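Local coordinates for protein chorismatase (Streptomyces hygroscopicus, PDB 4BPS) that catalyses the hydrolysis of chorismate to a dihydroxycyclohexadiene carboxylic acid and pyruvate, a step in making the immunosuppressants FK506 and FK520, at residues G85-G89 against I90-R94; V122-L125 against T126-L129; G151-V154 against Y155-F158; H213-P216 against T217-P221; A276-L279 against R280-V284. All coordinates share one frame; numbering follows the deposited sequence. Where two conformers were deposited one is given.

Contact 1 (G85-G89 against I90-R94); sequences GMDNG and IAWAR
Gly85 and Trp92 form an antiparallel hydrogen-bonded pair in a tight beta hairpin, and Asp87 and Ile90 form another that closes the type I' turn they span. Trp92 N gives a bond of 2.9 Å to Gly85 O, and Ile90 N one of equal length to Asp87 O. The Trp92 indole folds back over the opposite strand. Its CG lies between the backbone N and the carbonyl carbon (chi1 55°), which lays one ring face over Gly85. Gly85 CA makes a CH-pi contact, 4.0 Å from the centroid of the five-membered ring of Trp92. At the ring edge, Trp92 NE1 donates to Asp87 OD2 at 2.8 Å. The oxygen uses its anti lone pair, and carboxylate and indole are nearly coplanar, 16° apart. On the other sheet face, Met86 CG touches Ala91 CB at 3.9 Å. Met86 is selenomethionine. The Asp87 carboxylate probably limits rotation of a ring that already lies on the Gly85 backbone, and gives the indole N-H an acceptor.

Contact 2 (V122-L125 against T126-L129); sequences VFQL and TRSL
Phe123 O takes two hydrogen bonds from the next turn of the helix. Arg127 N reaches it at 3.0 Å and Thr126 OG1 at 2.8 Å, both from the same face of the carbonyl plane. Thr126 holds OG1 between its backbone N and carbonyl carbon (chi1 64°), which turns the hydroxyl back to Phe123 O. The other main-chain bonds, such as Ser128 N to Gln124 O, are regular i to i+4 bonds. They belong to helix 112-129, which packs on the sheet of this YjgF-type fold. Leu125 and Thr126 face that sheet, where Trp92 and Phe193 meet them. Among the polar side chains, Arg127 NH2 donates to Gln124 OE1 at 2.9 Å, and Arg127 NE adds a weak bond to the same oxygen. Amide and guanidinium planes stand 67° apart. One guanidinium face lies over Phe123 O and Gln124 CA. Apolar contact is made by the two leucines, with Leu125 CD1 and Leu129 CD1 3.7 Å apart.

Contact 3 (G151-V154 against Y155-F158); sequences GLEV and YRDF. With 3EB (3-(2-carboxyethyl)benzoic acid), chain B.
Glu153 swings CG away from its own N (chi1 -168°) and runs on extended, while Arg156 keeps CG beside its N (chi1 -63°) and stretches out to NE. The two ends meet across the first turn of helix 154-169, where Glu153 is the N-cap residue. Arg156 NE gives Glu153 OE1 a salt-bridge hydrogen bond of 3.0 Å, nearly along the C-O bond. A water joins the same pair, donating to Glu153 OE1 and accepting from Arg156 NH2 at 2.9 Å. Arg156 NH1 turns to Gly220 O and Thr218 O in a neighbouring loop. A leucine in place of Arg156 would probably leave Glu153 OE1 without its charged mate and those two carbonyls without their donor. Leu152 CD1 packs on Arg156 CB at 3.9 Å. Tyr155 leads away into the substrate pocket, where its OH donates to OAB of the bound 3-(2-carboxyethyl)benzoic acid at 2.6 Å. Arg156 thus joins the helix start to the loop that carries Tyr215, while Tyr155 gives the ligand carboxylate a short bond.

Contact 4 (H213-P216 against T217-P221); sequences HHYP and TTYGP. With 3EB (3-(2-carboxyethyl)benzoic acid), chain B.
Tyr215 OH donates a short hydrogen bond of 2.7 Å to atom O of the bound 3-(2-carboxyethyl)benzoic acid, and it also bonds to Arg228. That oxygen lies at the tyrosine ring edge, in its plane. Tyr215 binds substrate. Behind the hydroxyl, the ring leans on Tyr219. Tyr215 CB touches Tyr219 CD2 at 3.9 Å, and the ring planes meet obliquely at 53°. The loop turns tightly here, with Tyr219 N bonded to Pro216 O at 3.1 Å. Tyr219 CG lies beside its own N (chi1 -55°), which brings the ring back alongside Pro216. Pro216 CD sits at the ring edge, and Pro216 CG is 3.7 Å from Tyr219 CE2. Tyr219 OH is hydrogen-bonded to His251 ND1. A valine at Tyr215 is likely to leave the ligand carboxylate short of one donor and open a gap beside the Tyr219 ring. Pro216 thus packs on Tyr219, which backs the Tyr215 ring, and the Tyr215 phenol reaches the propionate end of the ligand.

Contact 5 (A276-L279 against R280-V284); sequences AENL and RRHGV
Glu277 and Arg280 lie side by side on the short helix 276-281, which a Schellman motif closes with Gly283 at C-prime. From CB, the Glu277 chain sets out with CG anti to the backbone N and bends at chi2 (62°) toward the next turn. Glu277 CG passes Arg281 NE at 3.9 Å. Glu277 OE1 then accepts from Arg280 NE at 2.9 Å, in a nearly straight bond of 177°. OE2 accepts twice. Arg280 NH2 reaches the syn lone pair of Glu277 OE2 at 2.7 Å, and Arg281 NE comes to it from the anti side at 3.0 Å. Arg280 thus grips the carboxylate side-on with two nitrogens. Two arginines share the one carboxylate, in a salt-bridge network. At the helix end, Leu279 O accepts from Val284 N and His282 N on opposite faces of its plane. Leu279 CB packs on Val284 CB. Asn278 sends its ND2 inward to Val273 O and Glu205 O. The His282 ring meets the backbone of Asn278 edge-on, with His282 ND1 2.8 Å from Asn278 O.

Contacts 1 and 2 form one packing unit. The hairpin turns Ile90 and Trp92 onto helix 112-129, and Trp92 CD1 meets Leu125 CD2 at 3.6 Å. Contacts 3 and 4 share the bound ligand from a helix start and a loop, one tyrosine at each of its carboxylates, and Arg156 bridges them through Thr218 O and Gly220 O. Contact 5 touches none of the others, its centre about 27 Å from that of contact 4. All five are part buried and part exposed. Contacts 1 and 2 meet each other through apolar side chains. Contacts 3 and 4 each bring a buried tyrosine hydroxyl to the ligand. Contact 5 has a charged outer side and a helix end closed by backbone bonds.

Contact 1 (G85-G89 against I90-R94)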
loop_
_atom_site.group_PDB
_atom_site.type_symbol
_atom_site.label_atom_id
_atom_site.label_comp_id
_atom_site.label_asym_id
_atom_site.label_seq_id
_atom_site.Cartn_x
_atom_site.Cartn_y
_atom_site.Cartn_z
ATOM N N GLY A 85 11.304 -2.619 -17.837
ATOM C CA GLY A 85 11.468 -4.004 -18.233
ATOM C C GLY A 85 10.522 -4.911 -17.494
ATOM O O GLY A 85 9.680 -4.443 -16.732
HETATM N N MSE A 86 10.648 -6.200 -17.775
HETATM C CA MSE A 86 9.896 -7.225 -17.076
HETATM C C MSE A 86 10.855 -8.350 -16.702
HETATM O O MSE A 86 11.592 -8.849 -17.565
HETATM C CB MSE A 86 8.783 -7.761 -17.962
HETATM C CG MSE A 86 7.517 -6.907 -18.034
HETATM SE SE MSE A 86 5.820 -7.910 -18.269
HETATM C CE MSE A 86 6.507 -9.713 -18.023
ATOM N N ASP A 87 10.847 -8.752 -15.434
ATOM C CA ASP A 87 11.704 -9.824 -14.954
ATOM C C ASP A 87 10.922 -10.620 -13.937
ATOM O O ASP A 87 10.389 -10.047 -12.996
ATOM C CB ASP A 87 12.942 -9.249 -14.276
ATOM C CG ASP A 87 13.913 -8.653 -15.265
ATOM O OD1 ASP A 87 14.705 -9.440 -15.834
ATOM O OD2 ASP A 87 13.881 -7.422 -15.482
ATOM N N ASN A 88 10.861 -11.938 -14.122
ATOM C CA ASN A 88 10.210 -12.818 -13.155
ATOM C C ASN A 88 8.775 -12.400 -12.847
ATOM O O ASN A 88 8.333 -12.513 -11.699
ATOM C CB ASN A 88 11.035 -12.866 -11.856
ATOM C CG ASN A 88 12.369 -13.543 -12.048
ATOM O OD1 ASN A 88 12.441 -14.640 -12.615
ATOM N ND2 ASN A 88 13.434 -12.903 -11.585
ATOM N N GLY A 89 8.053 -11.927 -13.869
ATOM C CA GLY A 89 6.672 -11.498 -13.711
ATOM C C GLY A 89 6.508 -10.073 -13.235
ATOM O O GLY A 89 5.395 -9.592 -13.167
ATOM N N ILE A 90 7.606 -9.417 -12.862
ATOM C CA ILE A 90 7.545 -8.052 -12.349
ATOM C C ILE A 90 7.738 -7.090 -13.508
ATOM O O ILE A 90 8.807 -7.103 -14.149
ATOM C CB ILE A 90 8.649 -7.796 -11.297
ATOM C CG1 ILE A 90 8.635 -8.839 -10.166
ATOM C CG2 ILE A 90 8.507 -6.373 -10.739
ATOM C CD1 ILE A 90 9.915 -8.831 -9.312
ATOM N N ALA A 91 6.739 -6.245 -13.766
ATOM C CA ALA A 91 6.920 -5.134 -14.685
ATOM C C ALA A 91 7.415 -3.949 -13.887
ATOM O O ALA A 91 6.840 -3.635 -12.846
ATOM C CB ALA A 91 5.629 -4.806 -15.417
ATOM N N TRP A 92 8.468 -3.291 -14.367
ATOM C CA TRP A 92 9.087 -2.209 -13.626
ATOM C C TRP A 92 9.502 -1.063 -14.526
ATOM O O TRP A 92 9.739 -1.231 -15.725
ATOM C CB TRP A 92 10.292 -2.739 -12.833
ATOM C CG TRP A 92 11.334 -3.463 -13.656
ATOM C CD1 TRP A 92 11.401 -4.813 -13.898
ATOM C CD2 TRP A 92 12.432 -2.878 -14.371
ATOM N NE1 TRP A 92 12.468 -5.105 -14.703
ATOM C CE2 TRP A 92 13.128 -3.936 -14.990
ATOM C CE3 TRP A 92 12.906 -1.563 -14.529
ATOM C CZ2 TRP A 92 14.256 -3.729 -15.781
ATOM C CZ3 TRP A 92 14.057 -1.363 -15.307
ATOM C CH2 TRP A 92 14.703 -2.441 -15.929
ATOM N N ALA A 93 9.580 0.110 -13.905
ATOM C CA ALA A 93 10.145 1.302 -14.531
ATOM C C ALA A 93 11.004 1.986 -13.488
ATOM O O ALA A 93 10.630 2.027 -12.305
ATOM C CB ALA A 93 9.042 2.257 -14.994
ATOM N N ARG A 94 12.136 2.547 -13.915
ATOM C CA ARG A 94 13.027 3.221 -12.974
ATOM C C ARG A 94 13.417 4.586 -13.517
ATOM O O ARG A 94 13.568 4.777 -14.741
ATOM C CB ARG A 94 14.296 2.381 -12.720
ATOM C CG ARG A 94 15.262 2.305 -13.900
ATOM C CD ARG A 94 16.408 1.276 -13.646
ATOM N NE ARG A 94 17.386 1.340 -14.739
ATOM C CZ ARG A 94 18.363 2.248 -14.832
ATOM N NH1 ARG A 94 18.547 3.135 -13.863
ATOM N NH2 ARG A 94 19.154 2.292 -15.901
#

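Contact 2 (V122-L125 against T126-L129)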
loop_
_atom_site.group_PDB
_atom_site.type_symbol
_atom_site.label_atom_id
_atom_site.label_comp_id
_atom_site.label_asym_id
_atom_site.label_seq_id
_atom_site.Cartn_x
_atom_site.Cartn_y
_atom_site.Cartn_z
ATOM N N VAL A 122 10.819 -9.870 -5.837
ATOM C CA VAL A 122 10.877 -8.432 -5.565
ATOM C C VAL A 122 12.197 -8.042 -4.886
ATOM O O VAL A 122 12.892 -7.100 -5.327
ATOM C CB VAL A 122 9.665 -7.985 -4.735
ATOM C CG1 VAL A 122 9.824 -6.554 -4.233
ATOM C CG2 VAL A 122 8.368 -8.124 -5.538
ATOM N N PHE A 123 12.565 -8.746 -3.816
ATOM C CA PHE A 123 13.817 -8.434 -3.127
ATOM C C PHE A 123 14.993 -8.603 -4.077
ATOM O O PHE A 123 15.918 -7.778 -4.096
ATOM C CB PHE A 123 14.021 -9.303 -1.891
ATOM C CG PHE A 123 13.018 -9.077 -0.782
ATOM C CD1 PHE A 123 12.723 -7.809 -0.291
ATOM C CD2 PHE A 123 12.396 -10.160 -0.189
ATOM C CE1 PHE A 123 11.823 -7.639 0.750
ATOM C CE2 PHE A 123 11.469 -9.996 0.836
ATOM C CZ PHE A 123 11.189 -8.736 1.309
ATOM N N GLN A 124 14.989 -9.678 -4.871
ATOM C CA GLN A 124 16.090 -9.900 -5.799
ATOM C C GLN A 124 16.180 -8.824 -6.868
ATOM O O GLN A 124 17.281 -8.424 -7.225
ATOM C CB GLN A 124 15.957 -11.274 -6.433
ATOM C CG GLN A 124 17.085 -11.593 -7.400
ATOM C CD GLN A 124 18.511 -11.348 -6.825
ATOM O OE1 GLN A 124 18.804 -11.699 -5.683
ATOM N NE2 GLN A 124 19.391 -10.743 -7.627
ATOM N N LEU A 125 15.039 -8.366 -7.399
ATOM C CA LEU A 125 15.050 -7.324 -8.415
ATOM C C LEU A 125 15.580 -6.005 -7.834
ATOM O O LEU A 125 16.367 -5.297 -8.461
ATOM C CB LEU A 125 13.643 -7.092 -8.988
ATOM C CG LEU A 125 13.607 -6.098 -10.157
ATOM C CD1 LEU A 125 14.264 -6.697 -11.390
ATOM C CD2 LEU A 125 12.162 -5.673 -10.449
ATOM N N THR A 126 15.122 -5.655 -6.635
ATOM C CA THR A 126 15.603 -4.428 -6.022
ATOM C C THR A 126 17.107 -4.500 -5.809
ATOM O O THR A 126 17.809 -3.504 -6.013
ATOM C CB THR A 126 14.853 -4.080 -4.723
ATOM O OG1 THR A 126 15.072 -5.082 -3.729
ATOM C CG2 THR A 126 13.352 -3.862 -4.980
ATOM N N ARG A 127 17.619 -5.660 -5.422
ATOM C CA ARG A 127 19.067 -5.802 -5.274
ATOM C C ARG A 127 19.785 -5.715 -6.627
ATOM O O ARG A 127 20.764 -4.964 -6.776
ATOM C CB ARG A 127 19.407 -7.119 -4.582
ATOM C CG ARG A 127 19.045 -7.145 -3.139
ATOM C CD ARG A 127 19.662 -8.345 -2.452
ATOM N NE ARG A 127 19.177 -9.638 -2.956
ATOM C CZ ARG A 127 18.153 -10.322 -2.439
ATOM N NH1 ARG A 127 17.474 -9.856 -1.393
ATOM N NH2 ARG A 127 17.817 -11.486 -2.968
ATOM N N SER A 128 19.306 -6.475 -7.613
ATOM C CA SER A 128 19.978 -6.550 -8.902
ATOM C C SER A 128 19.992 -5.216 -9.650
ATOM O O SER A 128 20.991 -4.870 -10.281
ATOM C CB SER A 128 19.297 -7.602 -9.770
ATOM O OG SER A 128 19.897 -7.654 -11.044
ATOM N N LEU A 129 18.886 -4.473 -9.579
ATOM C CA LEU A 129 18.809 -3.197 -10.274
ATOM C C LEU A 129 19.482 -2.069 -9.492
ATOM O O LEU A 129 19.757 -1.008 -10.059
ATOM C CB LEU A 129 17.366 -2.811 -10.566
ATOM C CG LEU A 129 16.608 -3.663 -11.590
ATOM C CD1 LEU A 129 15.185 -3.154 -11.747
ATOM C CD2 LEU A 129 17.270 -3.668 -12.942
#

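Contact 3 (G151-V154 against Y155-F158)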
loop_
_atom_site.group_PDB
_atom_site.type_symbol
_atom_site.label_atom_id
_atom_site.label_comp_id
_atom_site.label_asym_id
_atom_site.label_seq_id
_atom_site.Cartn_x
_atom_site.Cartn_y
_atom_site.Cartn_z
ATOM N N GLY A 151 -7.287 -25.119 4.609
ATOM C CA GLY A 151 -8.019 -24.829 5.832
ATOM C C GLY A 151 -7.582 -23.590 6.606
ATOM O O GLY A 151 -8.027 -23.428 7.754
ATOM N N LEU A 152 -6.771 -22.712 6.000
ATOM C CA LEU A 152 -6.229 -21.532 6.651
ATOM C C LEU A 152 -6.743 -20.266 5.990
ATOM O O LEU A 152 -6.803 -20.186 4.768
ATOM C CB LEU A 152 -4.698 -21.574 6.555
ATOM C CG LEU A 152 -3.928 -20.444 7.261
ATOM C CD1 LEU A 152 -4.133 -20.476 8.781
ATOM C CD2 LEU A 152 -2.460 -20.524 6.885
ATOM N N GLU A 153 -7.062 -19.250 6.788
ATOM C CA GLU A 153 -7.471 -17.961 6.228
ATOM C C GLU A 153 -6.434 -17.452 5.233
ATOM O O GLU A 153 -5.224 -17.466 5.526
ATOM C CB GLU A 153 -7.669 -16.934 7.351
ATOM C CG GLU A 153 -8.362 -15.669 6.873
ATOM C CD GLU A 153 -8.411 -14.550 7.911
ATOM O OE1 GLU A 153 -7.600 -14.566 8.867
ATOM O OE2 GLU A 153 -9.292 -13.678 7.774
ATOM N N VAL A 154 -6.905 -16.947 4.091
ATOM C CA VAL A 154 -6.005 -16.459 3.054
ATOM C C VAL A 154 -5.036 -15.394 3.594
ATOM O O VAL A 154 -3.857 -15.424 3.272
ATOM C CB VAL A 154 -6.791 -16.008 1.822
ATOM C CG1 VAL A 154 -5.923 -15.182 0.864
ATOM C CG2 VAL A 154 -7.323 -17.233 1.085
ATOM N N TYR A 155 -5.504 -14.443 4.408
ATOM C CA TYR A 155 -4.566 -13.419 4.892
ATOM C C TYR A 155 -3.399 -14.060 5.647
ATOM O O TYR A 155 -2.259 -13.614 5.532
ATOM C CB TYR A 155 -5.271 -12.439 5.825
ATOM C CG TYR A 155 -4.341 -11.356 6.343
ATOM C CD1 TYR A 155 -3.709 -10.459 5.476
ATOM C CD2 TYR A 155 -4.054 -11.248 7.693
ATOM C CE1 TYR A 155 -2.851 -9.498 5.945
ATOM C CE2 TYR A 155 -3.223 -10.269 8.181
ATOM C CZ TYR A 155 -2.611 -9.399 7.306
ATOM O OH TYR A 155 -1.767 -8.439 7.813
ATOM N N ARG A 156 -3.702 -15.076 6.449
ATOM C CA ARG A 156 -2.678 -15.741 7.247
ATOM C C ARG A 156 -1.707 -16.511 6.345
ATOM O O ARG A 156 -0.490 -16.506 6.579
ATOM C CB ARG A 156 -3.312 -16.649 8.285
ATOM C CG ARG A 156 -4.142 -15.875 9.286
ATOM C CD ARG A 156 -5.016 -16.796 10.134
ATOM N NE ARG A 156 -5.953 -16.010 10.941
ATOM C CZ ARG A 156 -5.764 -15.689 12.215
ATOM N NH1 ARG A 156 -4.694 -16.127 12.878
ATOM N NH2 ARG A 156 -6.662 -14.949 12.853
ATOM N N ASP A 157 -2.236 -17.154 5.311
ATOM C CA ASP A 157 -1.439 -17.875 4.310
ATOM C C ASP A 157 -0.494 -16.895 3.595
ATOM O O ASP A 157 0.714 -17.140 3.450
ATOM C CB ASP A 157 -2.467 -18.496 3.356
ATOM C CG ASP A 157 -1.898 -19.449 2.312
ATOM O OD1 ASP A 157 -0.831 -20.075 2.511
ATOM O OD2 ASP A 157 -2.612 -19.591 1.299
ATOM N N PHE A 158 -1.039 -15.745 3.186
ATOM C CA PHE A 158 -0.236 -14.665 2.616
ATOM C C PHE A 158 0.866 -14.216 3.594
ATOM O O PHE A 158 2.018 -14.037 3.194
ATOM C CB PHE A 158 -1.175 -13.500 2.247
ATOM C CG PHE A 158 -0.468 -12.178 2.120
ATOM C CD1 PHE A 158 0.322 -11.891 1.005
ATOM C CD2 PHE A 158 -0.556 -11.230 3.125
ATOM C CE1 PHE A 158 1.017 -10.695 0.908
ATOM C CE2 PHE A 158 0.127 -10.023 3.018
ATOM C CZ PHE A 158 0.921 -9.768 1.917
HETATM C C 3EB B . -3.239 -3.763 10.925
HETATM O O 3EB B . -2.695 -4.834 11.216
HETATM C CA 3EB B . -4.371 -3.684 9.940
HETATM O OAB 3EB B . -0.498 -7.109 5.996
HETATM O OAD 3EB B . 0.437 -5.578 4.691
HETATM C CAE 3EB B . -2.587 -2.832 7.623
HETATM C CAF 3EB B . -1.543 -2.503 6.767
HETATM C CAG 3EB B . -2.950 -4.165 7.817
HETATM C CAH 3EB B . -0.855 -3.493 6.086
HETATM C CAL 3EB B . -0.392 -5.926 5.615
HETATM C CAM 3EB B . -2.233 -5.151 7.139
HETATM C CAN 3EB B . -1.175 -4.832 6.288
HETATM O OXT 3EB B . -2.913 -2.649 11.489
HETATM C C2 3EB B . -4.123 -4.565 8.698
HETATM O O HOH W 1 -9.204 -14.978 11.488
#

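Contact 4 (H213-P216 against T217-P221)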
loop_
_atom_site.group_PDB
_atom_site.type_symbol
_atom_site.label_atom_id
_atom_site.label_comp_id
_atom_site.label_asym_id
_atom_site.label_seq_id
_atom_site.Cartn_x
_atom_site.Cartn_y
_atom_site.Cartn_z
ATOM N N HIS A 213 5.139 -6.897 13.211
ATOM C CA HIS A 213 5.804 -8.196 13.332
ATOM C C HIS A 213 5.990 -8.646 14.774
ATOM O O HIS A 213 6.490 -9.740 15.019
ATOM C CB HIS A 213 7.100 -8.272 12.511
ATOM C CG HIS A 213 8.228 -7.430 12.990
ATOM N ND1 HIS A 213 8.412 -6.121 12.584
ATOM C CD2 HIS A 213 9.290 -7.754 13.764
ATOM C CE1 HIS A 213 9.524 -5.663 13.139
ATOM N NE2 HIS A 213 10.079 -6.630 13.852
ATOM N N HIS A 214 5.528 -7.816 15.718
ATOM C CA HIS A 214 5.437 -8.200 17.137
ATOM C C HIS A 214 4.033 -8.643 17.537
ATOM O O HIS A 214 3.800 -8.916 18.715
ATOM C CB HIS A 214 5.866 -7.032 18.040
ATOM C CG HIS A 214 7.298 -6.656 17.889
ATOM N ND1 HIS A 214 7.827 -5.526 18.476
ATOM C CD2 HIS A 214 8.315 -7.253 17.230
ATOM C CE1 HIS A 214 9.111 -5.436 18.172
ATOM N NE2 HIS A 214 9.434 -6.476 17.422
ATOM N N TYR A 215 3.094 -8.710 16.605
ATOM C CA TYR A 215 1.769 -9.184 16.948
ATOM C C TYR A 215 1.835 -10.576 17.592
ATOM O O TYR A 215 2.635 -11.421 17.198
ATOM C CB TYR A 215 0.865 -9.278 15.728
ATOM C CG TYR A 215 0.242 -7.991 15.187
ATOM C CD1 TYR A 215 0.528 -6.729 15.722
ATOM C CD2 TYR A 215 -0.646 -8.054 14.132
ATOM C CE1 TYR A 215 -0.064 -5.605 15.195
ATOM C CE2 TYR A 215 -1.232 -6.935 13.579
ATOM C CZ TYR A 215 -0.936 -5.702 14.105
ATOM O OH TYR A 215 -1.479 -4.531 13.578
ATOM N N PRO A 216 0.913 -10.845 18.522
ATOM C CA PRO A 216 0.895 -12.153 19.182
ATOM C C PRO A 216 0.375 -13.234 18.233
ATOM O O PRO A 216 -0.170 -12.963 17.153
ATOM C CB PRO A 216 -0.066 -11.922 20.351
ATOM C CG PRO A 216 -1.002 -10.858 19.861
ATOM C CD PRO A 216 -0.132 -9.945 19.047
ATOM N N THR A 217 0.503 -14.479 18.667
ATOM C CA THR A 217 0.279 -15.574 17.735
ATOM C C THR A 217 -1.190 -15.807 17.419
ATOM O O THR A 217 -1.495 -16.561 16.504
ATOM C CB THR A 217 0.914 -16.884 18.225
ATOM O OG1 THR A 217 0.292 -17.267 19.450
ATOM C CG2 THR A 217 2.421 -16.740 18.416
ATOM N N THR A 218 -2.092 -15.144 18.137
ATOM C CA THR A 218 -3.493 -15.134 17.748
ATOM C C THR A 218 -3.666 -14.819 16.263
ATOM O O THR A 218 -4.571 -15.340 15.631
ATOM C CB THR A 218 -4.251 -14.053 18.542
ATOM O OG1 THR A 218 -3.835 -14.055 19.911
ATOM C CG2 THR A 218 -5.742 -14.277 18.429
ATOM N N TYR A 219 -2.809 -13.937 15.739
ATOM C CA TYR A 219 -2.910 -13.445 14.362
ATOM C C TYR A 219 -2.044 -14.252 13.379
ATOM O O TYR A 219 -1.881 -13.852 12.220
ATOM C CB TYR A 219 -2.503 -11.967 14.321
ATOM C CG TYR A 219 -3.303 -11.118 15.292
ATOM C CD1 TYR A 219 -4.644 -10.848 15.086
ATOM C CD2 TYR A 219 -2.716 -10.593 16.433
ATOM C CE1 TYR A 219 -5.373 -10.077 15.967
ATOM C CE2 TYR A 219 -3.439 -9.828 17.334
ATOM C CZ TYR A 219 -4.753 -9.551 17.086
ATOM O OH TYR A 219 -5.476 -8.781 17.951
ATOM N N GLY A 220 -1.514 -15.387 13.843
ATOM C CA GLY A 220 -0.489 -16.143 13.135
ATOM C C GLY A 220 -1.036 -17.206 12.200
ATOM O O GLY A 220 -2.196 -17.189 11.799
ATOM N N PRO A 221 -0.197 -18.180 11.844
ATOM C CA PRO A 221 1.039 -18.585 12.515
ATOM C C PRO A 221 2.259 -17.702 12.259
ATOM O O PRO A 221 3.239 -17.871 12.977
ATOM C CB PRO A 221 1.277 -19.994 11.974
ATOM C CG PRO A 221 0.690 -19.968 10.656
ATOM C CD PRO A 221 -0.568 -19.137 10.786
HETATM C C 3EB B . -3.239 -3.763 10.925
HETATM O O 3EB B . -2.695 -4.834 11.216
HETATM C CA 3EB B . -4.371 -3.684 9.940
HETATM O OAB 3EB B . -0.498 -7.109 5.996
HETATM O OAD 3EB B . 0.437 -5.578 4.691
HETATM C CAE 3EB B . -2.587 -2.832 7.623
HETATM C CAF 3EB B . -1.543 -2.503 6.767
HETATM C CAG 3EB B . -2.950 -4.165 7.817
HETATM C CAH 3EB B . -0.855 -3.493 6.086
HETATM C CAL 3EB B . -0.392 -5.926 5.615
HETATM C CAM 3EB B . -2.233 -5.151 7.139
HETATM C CAN 3EB B . -1.175 -4.832 6.288
HETATM O OXT 3EB B . -2.913 -2.649 11.489
HETATM C C2 3EB B . -4.123 -4.565 8.698
#

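Contact 5 (A276-L279 against R280-V284)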
loop_
_atom_site.group_PDB
_atom_site.type_symbol
_atom_site.label_atom_id
_atom_site.label_comp_id
_atom_site.label_asym_id
_atom_site.label_seq_id
_atom_site.Cartn_x
_atom_site.Cartn_y
_atom_site.Cartn_z
ATOM N N ALA A 276 3.745 16.044 14.736
ATOM C CA ALA A 276 5.046 16.657 14.961
ATOM C C ALA A 276 5.934 15.854 15.907
ATOM O O ALA A 276 7.107 15.634 15.587
ATOM C CB ALA A 276 4.873 18.082 15.494
ATOM N N GLU A 277 5.411 15.451 17.056
ATOM C CA GLU A 277 6.277 14.834 18.030
ATOM C C GLU A 277 6.642 13.413 17.621
ATOM O O GLU A 277 7.769 12.992 17.869
ATOM C CB GLU A 277 5.647 14.887 19.432
ATOM C CG GLU A 277 6.469 14.262 20.544
ATOM C CD GLU A 277 7.810 14.894 20.786
ATOM O OE1 GLU A 277 8.077 16.012 20.309
ATOM O OE2 GLU A 277 8.620 14.257 21.504
ATOM N N ASN A 278 5.731 12.679 16.982
ATOM C CA ASN A 278 6.097 11.344 16.529
ATOM C C ASN A 278 7.159 11.436 15.442
ATOM O O ASN A 278 8.124 10.662 15.429
ATOM C CB ASN A 278 4.881 10.558 16.005
ATOM C CG ASN A 278 5.198 9.093 15.817
ATOM O OD1 ASN A 278 5.698 8.452 16.731
ATOM N ND2 ASN A 278 4.962 8.572 14.618
ATOM N N LEU A 279 6.986 12.374 14.518
ATOM C CA LEU A 279 7.962 12.513 13.444
ATOM C C LEU A 279 9.322 12.937 14.015
ATOM O O LEU A 279 10.352 12.367 13.644
ATOM C CB LEU A 279 7.437 13.453 12.356
ATOM C CG LEU A 279 6.258 12.869 11.552
ATOM C CD1 LEU A 279 5.912 13.798 10.418
ATOM C CD2 LEU A 279 6.498 11.465 11.016
ATOM N N ARG A 280 9.321 13.873 14.972
ATOM C CA ARG A 280 10.565 14.290 15.608
ATOM C C ARG A 280 11.283 13.112 16.234
ATOM O O ARG A 280 12.495 12.999 16.121
ATOM C CB ARG A 280 10.296 15.366 16.684
ATOM C CG ARG A 280 11.587 15.969 17.301
ATOM C CD ARG A 280 11.326 16.873 18.548
ATOM N NE ARG A 280 10.909 16.105 19.728
ATOM C CZ ARG A 280 11.748 15.495 20.564
ATOM N NH1 ARG A 280 13.068 15.571 20.369
ATOM N NH2 ARG A 280 11.279 14.796 21.592
ATOM N N ARG A 281 10.527 12.251 16.914
ATOM C CA ARG A 281 11.100 11.097 17.595
ATOM C C ARG A 281 11.701 10.104 16.594
ATOM O O ARG A 281 12.529 9.280 16.976
ATOM C CB ARG A 281 10.058 10.446 18.530
ATOM C CG ARG A 281 9.860 11.200 19.897
ATOM C CD ARG A 281 8.630 10.735 20.727
ATOM N NE ARG A 281 8.568 11.345 22.073
ATOM C CZ ARG A 281 9.107 10.817 23.187
ATOM N NH1 ARG A 281 9.769 9.655 23.106
ATOM N NH2 ARG A 281 9.015 11.451 24.397
ATOM N N HIS A 282 11.290 10.179 15.326
ATOM C CA HIS A 282 11.864 9.334 14.263
ATOM C C HIS A 282 12.888 10.084 13.402
ATOM O O HIS A 282 13.343 9.557 12.383
ATOM C CB HIS A 282 10.749 8.779 13.366
ATOM C CG HIS A 282 9.935 7.717 14.030
ATOM N ND1 HIS A 282 8.907 8.006 14.905
ATOM C CD2 HIS A 282 10.006 6.363 13.968
ATOM C CE1 HIS A 282 8.368 6.876 15.336
ATOM N NE2 HIS A 282 9.014 5.865 14.783
ATOM N N GLY A 283 13.244 11.311 13.786
ATOM C CA GLY A 283 14.270 12.054 13.070
ATOM C C GLY A 283 13.781 12.853 11.877
ATOM O O GLY A 283 14.586 13.293 11.068
ATOM N N VAL A 284 12.472 13.038 11.767
ATOM C CA VAL A 284 11.850 13.773 10.673
ATOM C C VAL A 284 11.414 15.132 11.231
ATOM O O VAL A 284 10.779 15.197 12.283
ATOM C CB VAL A 284 10.643 12.972 10.129
ATOM C CG1 VAL A 284 9.866 13.762 9.059
ATOM C CG2 VAL A 284 11.117 11.609 9.567
HETATM O O HOH W 2 8.870 17.070 13.706
#